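Local coordinates for folylpolyglutamate synthase/dihydrofolate synthase (Thermotoga maritima, PDB 1O5Z), which probably joins L-glutamate to dihydropteroate and lengthens the gamma-glutamyl tail of tetrahydrofolate, in ATP-driven reactions that need magnesium, at residues V205-G210 with S229-I234; P170-I175 with L280-A285; I55-T60 with T174-D179; E196-I201 with K218-V223. One frame throughout, in Å; residues are numbered along the deposited sequence.

Interaction 1. Residues V205-G210 with S229-I234; sequences VPLVTG and SRMYVI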
loop_
_atom_site.group_PDB
_atom_site.type_symbol
_atom_site.label_atom_id
_atom_site.label_comp_id
_atom_site.label_asym_id
_atom_site.label_seq_id
_atom_site.Cartn_x
_atom_site.Cartn_y
_atom_site.Cartn_z
ATOM N N VAL A 205 -4.753 -11.975 21.102
ATOM C CA VAL A 205 -4.261 -10.758 20.493
ATOM C C VAL A 205 -5.478 -10.024 20.032
ATOM O O VAL A 205 -6.307 -10.581 19.346
ATOM C CB VAL A 205 -3.359 -11.049 19.259
ATOM C CG1 VAL A 205 -3.046 -9.790 18.467
ATOM C CG2 VAL A 205 -2.075 -11.733 19.690
ATOM N N PRO A 206 -5.603 -8.762 20.381
ATOM C CA PRO A 206 -6.778 -8.011 19.927
ATOM C C PRO A 206 -6.874 -7.928 18.409
ATOM O O PRO A 206 -5.878 -8.128 17.686
ATOM C CB PRO A 206 -6.571 -6.621 20.524
ATOM C CG PRO A 206 -5.083 -6.554 20.814
ATOM C CD PRO A 206 -4.715 -7.945 21.236
ATOM N N LEU A 207 -8.092 -7.663 17.946
ATOM C CA LEU A 207 -8.374 -7.425 16.533
ATOM C C LEU A 207 -9.048 -6.057 16.408
ATOM O O LEU A 207 -10.011 -5.748 17.159
ATOM C CB LEU A 207 -9.343 -8.482 15.990
ATOM C CG LEU A 207 -10.108 -8.100 14.705
ATOM C CD1 LEU A 207 -9.111 -7.973 13.510
ATOM C CD2 LEU A 207 -11.202 -9.116 14.421
ATOM N N VAL A 208 -8.574 -5.278 15.440
ATOM C CA VAL A 208 -9.228 -4.029 15.058
ATOM C C VAL A 208 -9.713 -4.081 13.617
ATOM O O VAL A 208 -8.977 -4.485 12.728
ATOM C CB VAL A 208 -8.276 -2.872 15.220
ATOM C CG1 VAL A 208 -8.936 -1.567 14.801
ATOM C CG2 VAL A 208 -7.811 -2.823 16.626
ATOM N N THR A 209 -10.958 -3.668 13.388
ATOM C CA THR A 209 -11.507 -3.595 12.032
ATOM C C THR A 209 -12.307 -2.333 11.674
ATOM O O THR A 209 -13.072 -1.764 12.489
ATOM C CB THR A 209 -12.286 -4.907 11.664
ATOM O OG1 THR A 209 -12.694 -4.881 10.275
ATOM C CG2 THR A 209 -13.548 -5.060 12.491
ATOM N N GLY A 210 -12.100 -1.910 10.424
ATOM C CA GLY A 210 -12.858 -0.820 9.811
ATOM C C GLY A 210 -14.021 -1.332 9.000
ATOM O O GLY A 210 -14.619 -0.586 8.233
ATOM N N SER A 229 -9.791 -13.104 21.592
ATOM C CA SER A 229 -9.255 -11.831 21.131
ATOM C C SER A 229 -10.299 -10.755 21.298
ATOM O O SER A 229 -11.424 -10.872 20.805
ATOM C CB SER A 229 -8.930 -11.911 19.656
ATOM O OG SER A 229 -7.933 -12.884 19.426
ATOM N N ARG A 230 -9.926 -9.686 21.968
ATOM C CA ARG A 230 -10.791 -8.538 22.035
ATOM C C ARG A 230 -10.847 -7.863 20.663
ATOM O O ARG A 230 -9.827 -7.529 20.083
ATOM C CB ARG A 230 -10.292 -7.576 23.102
ATOM C CG ARG A 230 -11.263 -6.475 23.391
ATOM C CD ARG A 230 -10.960 -5.714 24.678
ATOM N NE ARG A 230 -11.905 -4.663 25.082
ATOM C CZ ARG A 230 -12.988 -4.182 24.402
ATOM N NH1 ARG A 230 -13.405 -4.607 23.177
ATOM N NH2 ARG A 230 -13.679 -3.198 24.996
ATOM N N MET A 231 -12.065 -7.644 20.186
ATOM C CA MET A 231 -12.340 -7.087 18.870
ATOM C C MET A 231 -12.870 -5.652 18.942
ATOM O O MET A 231 -13.809 -5.351 19.704
ATOM C CB MET A 231 -13.403 -7.956 18.198
ATOM C CG MET A 231 -13.736 -7.568 16.776
ATOM S SD MET A 231 -14.769 -8.870 16.072
ATOM C CE MET A 231 -15.050 -8.215 14.421
ATOM N N TYR A 232 -12.308 -4.775 18.126
ATOM C CA TYR A 232 -12.806 -3.413 18.078
ATOM C C TYR A 232 -13.222 -3.093 16.677
ATOM O O TYR A 232 -12.490 -3.365 15.719
ATOM C CB TYR A 232 -11.734 -2.424 18.465
ATOM C CG TYR A 232 -11.073 -2.657 19.779
ATOM C CD1 TYR A 232 -10.001 -3.550 19.872
ATOM C CD2 TYR A 232 -11.487 -1.952 20.935
ATOM C CE1 TYR A 232 -9.346 -3.751 21.081
ATOM C CE2 TYR A 232 -10.842 -2.127 22.154
ATOM C CZ TYR A 232 -9.748 -3.029 22.219
ATOM O OH TYR A 232 -9.064 -3.243 23.400
ATOM N N VAL A 233 -14.369 -2.468 16.565
ATOM C CA VAL A 233 -15.045 -2.329 15.306
ATOM C C VAL A 233 -15.422 -0.882 15.109
ATOM O O VAL A 233 -16.010 -0.267 15.987
ATOM C CB VAL A 233 -16.324 -3.162 15.335
ATOM C CG1 VAL A 233 -17.142 -2.954 14.046
ATOM C CG2 VAL A 233 -16.004 -4.629 15.570
ATOM N N ILE A 234 -15.137 -0.341 13.946
ATOM C CA ILE A 234 -15.475 1.058 13.677
ATOM C C ILE A 234 -16.947 1.360 13.947
ATOM O O ILE A 234 -17.806 0.518 13.704
ATOM C CB ILE A 234 -15.128 1.417 12.222
ATOM C CG1 ILE A 234 -15.189 2.930 12.017
ATOM C CG2 ILE A 234 -16.046 0.676 11.238
ATOM C CD1 ILE A 234 -14.485 3.364 10.795
#

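Interaction 2. Residues P170-I175 with L280-A285; sequences PLCSTI and LKTLEA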
loop_
_atom_site.group_PDB
_atom_site.type_symbol
_atom_site.label_atom_id
_atom_site.label_comp_id
_atom_site.label_asym_id
_atom_site.label_seq_id
_atom_site.Cartn_x
_atom_site.Cartn_y
_atom_site.Cartn_z
ATOM N N PRO A 170 1.506 -10.792 16.838
ATOM C CA PRO A 170 1.602 -9.358 16.994
ATOM C C PRO A 170 0.997 -8.829 18.286
ATOM O O PRO A 170 0.351 -9.560 19.028
ATOM C CB PRO A 170 0.803 -8.842 15.790
ATOM C CG PRO A 170 -0.231 -9.849 15.560
ATOM C CD PRO A 170 0.331 -11.171 16.021
ATOM N N LEU A 171 1.189 -7.547 18.524
ATOM C CA LEU A 171 0.512 -6.878 19.615
ATOM C C LEU A 171 -0.979 -6.621 19.268
ATOM O O LEU A 171 -1.835 -6.496 20.147
ATOM C CB LEU A 171 1.228 -5.552 19.915
ATOM C CG LEU A 171 2.686 -5.645 20.370
ATOM C CD1 LEU A 171 3.282 -4.246 20.412
ATOM C CD2 LEU A 171 2.740 -6.296 21.733
ATOM N N CYS A 172 -1.260 -6.554 17.972
ATOM C CA CYS A 172 -2.579 -6.285 17.474
ATOM C C CYS A 172 -2.615 -6.745 16.042
ATOM O O CYS A 172 -1.622 -6.650 15.332
ATOM C CB CYS A 172 -2.851 -4.781 17.505
ATOM S SG CYS A 172 -4.580 -4.361 17.175
ATOM N N SER A 173 -3.768 -7.272 15.644
ATOM C CA SER A 173 -4.074 -7.682 14.266
ATOM C C SER A 173 -5.210 -6.779 13.815
ATOM O O SER A 173 -6.207 -6.593 14.531
ATOM C CB SER A 173 -4.550 -9.132 14.216
ATOM O OG SER A 173 -3.606 -9.988 14.836
ATOM N N THR A 174 -5.028 -6.197 12.642
ATOM C CA THR A 174 -5.991 -5.274 12.067
ATOM C C THR A 174 -6.478 -5.804 10.742
ATOM O O THR A 174 -5.669 -6.228 9.897
ATOM C CB THR A 174 -5.302 -3.927 11.891
ATOM O OG1 THR A 174 -4.843 -3.492 13.183
ATOM C CG2 THR A 174 -6.289 -2.805 11.369
ATOM N N ILE A 175 -7.793 -5.842 10.577
ATOM C CA ILE A 175 -8.369 -6.104 9.269
ATOM C C ILE A 175 -9.153 -4.871 8.839
ATOM O O ILE A 175 -10.283 -4.624 9.296
ATOM C CB ILE A 175 -9.232 -7.362 9.294
ATOM C CG1 ILE A 175 -8.352 -8.574 9.676
ATOM C CG2 ILE A 175 -9.855 -7.588 7.898
ATOM C CD1 ILE A 175 -9.103 -9.848 10.007
ATOM N N LEU A 280 -5.357 4.485 14.785
ATOM C CA LEU A 280 -5.314 4.940 16.158
ATOM C C LEU A 280 -5.879 3.871 17.066
ATOM O O LEU A 280 -5.301 3.591 18.118
ATOM C CB LEU A 280 -6.065 6.270 16.334
ATOM C CG LEU A 280 -5.542 7.490 15.524
ATOM C CD1 LEU A 280 -6.217 8.823 15.942
ATOM C CD2 LEU A 280 -4.077 7.621 15.659
ATOM N N LYS A 281 -6.999 3.257 16.675
ATOM C CA LYS A 281 -7.473 2.077 17.427
ATOM C C LYS A 281 -6.426 0.969 17.439
ATOM O O LYS A 281 -6.170 0.387 18.462
ATOM C CB LYS A 281 -8.805 1.546 16.910
ATOM C CG LYS A 281 -9.569 0.504 17.834
ATOM C CD LYS A 281 -9.131 0.372 19.336
ATOM C CE LYS A 281 -9.802 1.292 20.247
ATOM N NZ LYS A 281 -9.089 1.367 21.582
ATOM N N THR A 282 -5.794 0.691 16.312
ATOM C CA THR A 282 -4.812 -0.336 16.291
ATOM C C THR A 282 -3.785 -0.054 17.376
ATOM O O THR A 282 -3.460 -0.911 18.175
ATOM C CB THR A 282 -4.201 -0.375 14.922
ATOM O OG1 THR A 282 -5.176 -0.886 13.975
ATOM C CG2 THR A 282 -2.990 -1.363 14.882
ATOM N N LEU A 283 -3.362 1.201 17.446
ATOM C CA LEU A 283 -2.340 1.671 18.386
ATOM C C LEU A 283 -2.833 1.667 19.842
ATOM O O LEU A 283 -2.087 1.257 20.756
ATOM C CB LEU A 283 -1.836 3.071 17.969
ATOM C CG LEU A 283 -0.859 3.073 16.762
ATOM C CD1 LEU A 283 -0.501 4.455 16.254
ATOM C CD2 LEU A 283 0.388 2.341 17.086
ATOM N N GLU A 284 -4.067 2.095 20.067
ATOM C CA GLU A 284 -4.661 1.960 21.408
ATOM C C GLU A 284 -4.685 0.506 21.902
ATOM O O GLU A 284 -4.249 0.205 23.021
ATOM C CB GLU A 284 -6.076 2.531 21.430
ATOM C CG GLU A 284 -6.140 4.047 21.215
ATOM C CD GLU A 284 -7.546 4.602 21.279
ATOM O OE1 GLU A 284 -8.536 3.854 21.105
ATOM O OE2 GLU A 284 -7.666 5.803 21.529
ATOM N N ALA A 285 -5.163 -0.398 21.042
ATOM C CA ALA A 285 -5.342 -1.827 21.354
ATOM C C ALA A 285 -4.048 -2.544 21.701
ATOM O O ALA A 285 -4.033 -3.634 22.252
ATOM C CB ALA A 285 -5.988 -2.531 20.161
#

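Interaction 3. Residues I55-T60 with T174-D179; sequences IHIGGT and TIVTVD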
loop_
_atom_site.group_PDB
_atom_site.type_symbol
_atom_site.label_atom_id
_atom_site.label_comp_id
_atom_site.label_asym_id
_atom_site.label_seq_id
_atom_site.Cartn_x
_atom_site.Cartn_y
_atom_site.Cartn_z
ATOM N N ILE A 55 3.187 -5.569 14.637
ATOM C CA ILE A 55 1.782 -5.173 14.409
ATOM C C ILE A 55 1.434 -5.619 13.019
ATOM O O ILE A 55 2.225 -5.478 12.111
ATOM C CB ILE A 55 1.572 -3.664 14.584
ATOM C CG1 ILE A 55 1.838 -3.291 16.023
ATOM C CG2 ILE A 55 0.145 -3.243 14.178
ATOM C CD1 ILE A 55 1.990 -1.772 16.204
ATOM N N HIS A 56 0.256 -6.209 12.885
ATOM C CA HIS A 56 -0.069 -6.947 11.686
ATOM C C HIS A 56 -1.324 -6.399 11.063
ATOM O O HIS A 56 -2.346 -6.401 11.720
ATOM C CB HIS A 56 -0.249 -8.435 11.994
ATOM C CG HIS A 56 -0.125 -9.300 10.788
ATOM N ND1 HIS A 56 -0.535 -10.613 10.773
ATOM C CD2 HIS A 56 0.392 -9.051 9.561
ATOM C CE1 HIS A 56 -0.289 -11.125 9.579
ATOM N NE2 HIS A 56 0.250 -10.193 8.818
ATOM N N ILE A 57 -1.223 -5.936 9.806
ATOM C CA ILE A 57 -2.314 -5.215 9.146
ATOM C C ILE A 57 -2.737 -5.790 7.808
ATOM O O ILE A 57 -1.999 -5.711 6.832
ATOM C CB ILE A 57 -1.964 -3.702 8.998
ATOM C CG1 ILE A 57 -1.712 -3.082 10.393
ATOM C CG2 ILE A 57 -3.131 -2.936 8.348
ATOM C CD1 ILE A 57 -0.673 -2.222 10.403
ATOM N N GLY A 58 -3.968 -6.297 7.766
ATOM C CA GLY A 58 -4.571 -6.781 6.541
ATOM C C GLY A 58 -5.841 -6.055 6.165
ATOM O O GLY A 58 -6.227 -5.056 6.761
ATOM N N GLY A 59 -6.504 -6.562 5.159
ATOM C CA GLY A 59 -7.716 -5.953 4.678
ATOM C C GLY A 59 -7.629 -5.753 3.187
ATOM O O GLY A 59 -6.563 -5.608 2.636
ATOM N N THR A 60 -8.764 -5.744 2.530
ATOM C CA THR A 60 -8.806 -5.536 1.090
ATOM C C THR A 60 -8.283 -4.145 0.647
ATOM O O THR A 60 -7.485 -4.014 -0.301
ATOM C CB THR A 60 -10.237 -5.773 0.638
ATOM O OG1 THR A 60 -10.627 -7.096 1.039
ATOM C CG2 THR A 60 -10.331 -5.788 -0.883
ATOM N N THR A 174 -5.028 -6.197 12.642
ATOM C CA THR A 174 -5.991 -5.274 12.067
ATOM C C THR A 174 -6.478 -5.804 10.742
ATOM O O THR A 174 -5.669 -6.228 9.897
ATOM C CB THR A 174 -5.302 -3.927 11.891
ATOM O OG1 THR A 174 -4.843 -3.492 13.183
ATOM C CG2 THR A 174 -6.289 -2.805 11.369
ATOM N N ILE A 175 -7.793 -5.842 10.577
ATOM C CA ILE A 175 -8.369 -6.104 9.269
ATOM C C ILE A 175 -9.153 -4.871 8.839
ATOM O O ILE A 175 -10.283 -4.624 9.296
ATOM C CB ILE A 175 -9.232 -7.362 9.294
ATOM C CG1 ILE A 175 -8.352 -8.574 9.676
ATOM C CG2 ILE A 175 -9.855 -7.588 7.898
ATOM C CD1 ILE A 175 -9.103 -9.848 10.007
ATOM N N VAL A 176 -8.529 -4.056 7.999
ATOM C CA VAL A 176 -9.066 -2.727 7.769
ATOM C C VAL A 176 -10.466 -2.847 7.157
ATOM O O VAL A 176 -11.439 -2.301 7.695
ATOM C CB VAL A 176 -8.155 -1.854 6.871
ATOM C CG1 VAL A 176 -8.753 -0.417 6.771
ATOM C CG2 VAL A 176 -6.719 -1.807 7.379
ATOM N N THR A 177 -10.541 -3.574 6.029
ATOM C CA THR A 177 -11.788 -3.936 5.370
ATOM C C THR A 177 -11.782 -5.346 4.802
ATOM O O THR A 177 -10.745 -5.963 4.623
ATOM C CB THR A 177 -12.172 -2.952 4.185
ATOM O OG1 THR A 177 -11.246 -3.031 3.050
ATOM C CG2 THR A 177 -12.191 -1.480 4.683
ATOM N N VAL A 178 -12.994 -5.801 4.487
ATOM C CA VAL A 178 -13.211 -6.984 3.696
ATOM C C VAL A 178 -14.171 -6.635 2.555
ATOM O O VAL A 178 -15.373 -6.463 2.786
ATOM C CB VAL A 178 -13.802 -8.113 4.565
ATOM C CG1 VAL A 178 -14.058 -9.361 3.700
ATOM C CG2 VAL A 178 -12.906 -8.379 5.823
ATOM N N ASP A 179 -13.626 -6.540 1.337
ATOM C CA ASP A 179 -14.389 -6.147 0.145
ATOM C C ASP A 179 -14.268 -7.200 -0.961
ATOM O O ASP A 179 -13.223 -7.830 -1.100
ATOM C CB ASP A 179 -13.902 -4.779 -0.352
ATOM C CG ASP A 179 -14.056 -3.680 0.703
ATOM O OD1 ASP A 179 -15.225 -3.584 1.196
ATOM O OD2 ASP A 179 -13.102 -2.883 1.091
#

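Interaction 4. Residues E196-I201 with K218-V223; sequences EKSGII and KVMEDV. With SO4 (sulfate ion), chain B.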
loop_
_atom_site.group_PDB
_atom_site.type_symbol
_atom_site.label_atom_id
_atom_site.label_comp_id
_atom_site.label_asym_id
_atom_site.label_seq_id
_atom_site.Cartn_x
_atom_site.Cartn_y
_atom_site.Cartn_z
ATOM N N GLU A 196 -10.420 -15.984 5.098
ATOM C CA GLU A 196 -8.992 -15.894 4.746
ATOM C C GLU A 196 -8.286 -14.776 5.536
ATOM O O GLU A 196 -7.226 -14.975 6.135
ATOM C CB GLU A 196 -8.858 -15.702 3.209
ATOM C CG GLU A 196 -7.481 -15.993 2.599
ATOM C CD GLU A 196 -7.018 -17.467 2.755
ATOM O OE1 GLU A 196 -7.864 -18.352 3.105
ATOM O OE2 GLU A 196 -5.799 -17.741 2.502
ATOM N N LYS A 197 -8.918 -13.612 5.568
ATOM C CA LYS A 197 -8.398 -12.475 6.300
ATOM C C LYS A 197 -8.366 -12.659 7.826
ATOM O O LYS A 197 -7.460 -12.168 8.494
ATOM C CB LYS A 197 -9.207 -11.200 5.947
ATOM C CG LYS A 197 -8.956 -10.789 4.541
ATOM C CD LYS A 197 -9.118 -9.352 4.250
ATOM C CE LYS A 197 -9.154 -9.138 2.714
ATOM N NZ LYS A 197 -8.264 -9.998 1.908
ATOM N N SER A 198 -9.355 -13.334 8.396
ATOM C CA SER A 198 -9.315 -13.529 9.820
ATOM C C SER A 198 -8.334 -14.606 10.267
ATOM O O SER A 198 -8.246 -14.835 11.469
ATOM C CB SER A 198 -10.711 -13.720 10.449
ATOM O OG SER A 198 -11.630 -14.199 9.536
ATOM N N GLY A 199 -7.568 -15.211 9.343
ATOM C CA GLY A 199 -6.406 -16.057 9.701
ATOM C C GLY A 199 -5.233 -15.355 10.373
ATOM O O GLY A 199 -4.330 -16.020 10.906
ATOM N N ILE A 200 -5.208 -14.013 10.320
ATOM C CA ILE A 200 -4.252 -13.192 11.094
ATOM C C ILE A 200 -4.708 -12.869 12.515
ATOM O O ILE A 200 -3.980 -12.204 13.250
ATOM C CB ILE A 200 -3.900 -11.884 10.335
ATOM C CG1 ILE A 200 -4.997 -10.813 10.454
ATOM C CG2 ILE A 200 -3.680 -12.182 8.825
ATOM C CD1 ILE A 200 -4.470 -9.406 10.036
ATOM N N ILE A 201 -5.910 -13.299 12.891
ATOM C CA ILE A 201 -6.360 -13.226 14.287
ATOM C C ILE A 201 -5.648 -14.303 15.108
ATOM O O ILE A 201 -5.697 -15.480 14.756
ATOM C CB ILE A 201 -7.886 -13.390 14.439
ATOM C CG1 ILE A 201 -8.618 -12.298 13.664
ATOM C CG2 ILE A 201 -8.265 -13.332 15.927
ATOM C CD1 ILE A 201 -10.154 -12.482 13.556
ATOM N N LYS A 218 -19.387 -11.042 11.197
ATOM C CA LYS A 218 -19.804 -12.332 11.768
ATOM C C LYS A 218 -18.635 -13.343 11.788
ATOM O O LYS A 218 -18.375 -14.003 12.790
ATOM C CB LYS A 218 -21.039 -12.878 11.016
ATOM C CG LYS A 218 -22.373 -12.190 11.407
ATOM C CD LYS A 218 -23.598 -12.385 10.410
ATOM C CE LYS A 218 -24.933 -12.101 11.147
ATOM N NZ LYS A 218 -26.110 -11.535 10.345
ATOM N N VAL A 219 -17.901 -13.424 10.693
ATOM C CA VAL A 219 -16.767 -14.332 10.643
ATOM C C VAL A 219 -15.700 -13.915 11.660
ATOM O O VAL A 219 -15.243 -14.723 12.472
ATOM C CB VAL A 219 -16.149 -14.387 9.216
ATOM C CG1 VAL A 219 -14.954 -15.354 9.182
ATOM C CG2 VAL A 219 -17.195 -14.738 8.181
ATOM N N MET A 220 -15.310 -12.645 11.602
ATOM C CA MET A 220 -14.273 -12.119 12.478
ATOM C C MET A 220 -14.685 -12.244 13.932
ATOM O O MET A 220 -13.856 -12.558 14.771
ATOM C CB MET A 220 -13.963 -10.656 12.152
ATOM C CG MET A 220 -13.452 -10.446 10.741
ATOM S SD MET A 220 -12.881 -8.784 10.352
ATOM C CE MET A 220 -14.364 -7.947 9.817
ATOM N N GLU A 221 -15.959 -11.998 14.230
ATOM C CA GLU A 221 -16.483 -12.180 15.574
ATOM C C GLU A 221 -16.284 -13.600 16.046
ATOM O O GLU A 221 -15.843 -13.824 17.168
ATOM C CB GLU A 221 -17.992 -11.858 15.629
ATOM C CG GLU A 221 -18.280 -10.360 15.616
ATOM C CD GLU A 221 -19.731 -10.028 15.246
ATOM O OE1 GLU A 221 -20.613 -10.918 15.301
ATOM O OE2 GLU A 221 -19.977 -8.868 14.872
ATOM N N ASP A 222 -16.652 -14.554 15.187
ATOM C CA ASP A 222 -16.542 -15.962 15.516
ATOM C C ASP A 222 -15.085 -16.355 15.755
ATOM O O ASP A 222 -14.786 -17.026 16.732
ATOM C CB ASP A 222 -17.199 -16.833 14.436
ATOM C CG ASP A 222 -18.717 -16.637 14.371
ATOM O OD1 ASP A 222 -19.457 -17.597 14.042
ATOM O OD2 ASP A 222 -19.275 -15.553 14.655
ATOM N N VAL A 223 -14.182 -15.916 14.889
ATOM C CA VAL A 223 -12.749 -16.230 15.084
ATOM C C VAL A 223 -12.129 -15.607 16.341
ATOM O O VAL A 223 -11.492 -16.310 17.131
ATOM C CB VAL A 223 -11.913 -15.879 13.858
ATOM C CG1 VAL A 223 -10.456 -16.208 14.111
ATOM C CG2 VAL A 223 -12.449 -16.659 12.643
HETATM S S SO4 B . -6.066 -8.764 -0.188
HETATM O O1 SO4 B . -4.750 -8.396 -0.715
HETATM O O2 SO4 B . -7.092 -7.989 -0.874
HETATM O O3 SO4 B . -6.034 -8.481 1.252
HETATM O O4 SO4 B . -6.324 -10.189 -0.334
#

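Interaction 1. Residues V205-G210 with S229-I234
Leu207 and Met231 sit side by side on two parallel strands, 207-209 and 231-233. The strand axes come within 4.7 Å and differ by 12° in direction. Four backbone hydrogen bonds tie them: Leu207 N to Arg230 O, Tyr232 N to Leu207 O, Thr209 N to Tyr232 O, and Ile234 N to Thr209 O.

The face carrying Leu207, Thr209, Met231 and Val233 packs under helix 214-227, and Leu207 and Thr209 are buried there. Met231 CG is anti to the backbone N (chi1 -176°) and the chain stays extended, which lays it alongside Leu207. Met231 CG lies 3.8 Å from Leu207 CD2, and its CE reaches Thr209 CG2 at 4.0 Å. The same Thr209 CG2 also meets Val233 CG2. Thr209 OG1 turns elsewhere, to a hydrogen bond with Ile175 O.

The solvent side lies at Tyr232 and Arg230. The edge of the Tyr232 ring meets Leu207 O, 3.5 Å from Tyr232 CD1, and Pro206 CB, 4.0 Å from Tyr232 CE1. Val208 CG2 approaches Tyr232 CD1 obliquely. Exposed Arg230 leads away from strand 207-209 and lays its guanidinium over one face of that ring. Lys281 adds a cation-pi contact.

Strand 207-209, helix 214-227 and strand 231-233 form a beta-alpha-beta crossover, which makes one edge of the central sheet of the Mur ligase middle domain, with 231-233 outermost.

Interaction 2. Residues P170-I175 with L280-A285
Thr174 and Thr282 meet through their hydroxyls, between strand 173-175 and helix 271-286. Thr282 can be followed outward from the helix. Its CB stands 3.6 Å from Thr174 OG1, and from there the side chain forks. With chi1 at -70°, OG1 lies beside the backbone N and CG2 lies anti to it. The OG1 branch takes a hydrogen bond of 2.7 Å from Thr174 OG1. It is also bonded to Val278 O, one turn back in the helix. Two partners therefore fix the rotation of this buried hydroxyl. The CG2 branch passes the same threonine, 3.3 Å from Thr174 OG1, and ends 4.1 Å from Cys172 SG. It also packs on Ile55 of strand 53-58.

Cys172 makes the second touch. Its SG is directed at the helix and lies 3.8 Å from Ala285 CB. The same sulfur is near the backbone carbonyl of Thr282.

Leu283, on another side of the helix, packs on helix 63-77, so the two helices share this side of the sheet.

The contact is small, with 187 Å² buried. A helix laid on the parallel strands of a central sheet in this way is characteristic of the layered alpha/beta P-loop NTPase fold, to which the Mur ligase middle domain belongs.

Interaction 3. Residues I55-T60 with T174-D179
Ile57 and Gly58 pair in parallel with Thr174 and Ile175, and the touching parts of the two chains run 10° apart from end to end. Segment 55-60 ends in the first residues of the P-loop, whose sequence GTNGKGS begins at Gly59. Three backbone hydrogen bonds join the strand part: Thr174 N to His56 O, Gly58 N to Thr174 O, and Val176 N to Gly58 O. The last is 2.8 Å long, its donor Val176 N tilted 30° from the carbonyl plane of Gly58. A fourth bond carries the pairing into the loop, from Thr60 N to Thr177 O.

Gly59 has backbone angles that call for glycine, and its CA lies close to the Val176-Thr177 backbone. Gly59 CA comes 3.0 Å from Thr177 O.

Ile57 lies alongside Thr174, with Ile57 CG1 4.0 Å from Thr174 CB. The other branch of Ile57, CG2, meets Val176 CG2 at 3.9 Å. Helix 63-77, which starts within the P-loop, packs on both Ile57 and Val176 through Val66.

Asp179 is held from several directions. Thr177 OG1 donates to its OD2 from above the carboxylate plane, and Asn61 ND2 bonds the same oxygen. Asp179 OD1 has a salt bridge to Lys213. Thr60 CG2 packs against Asp179 CB, while the other branch of Thr60, OG1, accepts a hydrogen bond from Asp179 N at 3.1 Å along an almost straight N-H line of 178°.

Interaction 4. Residues E196-I201 with K218-V223
Ser198 OG is hydrogen-bonded to Ala194 O and, weakly, to Trp195 O, both in helix 190-197, and its outer side rests on two valines of helix 214-227. Segment 196-201 is the end of helix 190-197 and the turns that follow. It packs against helix 214-227 on one face of the central sheet in the P-loop NTPase-like domain. Across the contact the touches are those of packing.

Val219 CG1 lies 3.5 Å from Ser198 OG. One turn later, Val223 straddles the serine with both methyls. Val223 CG2 is 4.0 Å from Ser198 OG, and Val223 CG1 is 3.7 Å from Ser198 O. That carbonyl also receives the backbone bond from Ile201 N, which helps hold the turn in shape.

Ile201 completes the apolar patch. Its chain is extended from CB outward (chi2 171°), which carries CD1 to the helix. Ile201 CD1 meets Val223 CG1 at 3.8 Å. The distance from Ile201 CD1 to Met220 CB is looser, at 4.5 Å. Met220 CG comes loosely near Ser198 CB, but the end of Met220 leads away to the sheet, where it packs on Leu207, Thr209 and Ile175.

Lys197 leaves in another direction and passes Thr60 of the P-loop. There its chain bends at the last torsion and reaches a sulfate, probably from the crystallisation liquor, which is also bonded by Gly159 N. Lys197 NZ donates to sulfate O3 at 2.8 Å and weakly to sulfate O4 at 3.0 Å.

Overall arrangement
All four contacts belong to the Mur ligase middle domain. Interactions 1 and 3 build neighbouring parts of one sheet, with strand 173-175 between them. Their centres are about 10 Å apart, and Val208 O lies 2.8 Å from Ile175 N. Interactions 2 and 3 share Thr174 and Ile175. Helices 271-286 and 214-227 lie on opposite faces of this sheet: Val208 touches the first, Thr209 the second. Interaction 4 meets the sheet at several points, among them Ile200 O, 2.8 Å from Ser173 OG. Interactions 3 and 4 converge on the P-loop. Lys197 packs on Thr60 and bonds the sulfate, which lies about 4 Å from the Thr60 side chain. Its place is consistent with a phosphate-binding position.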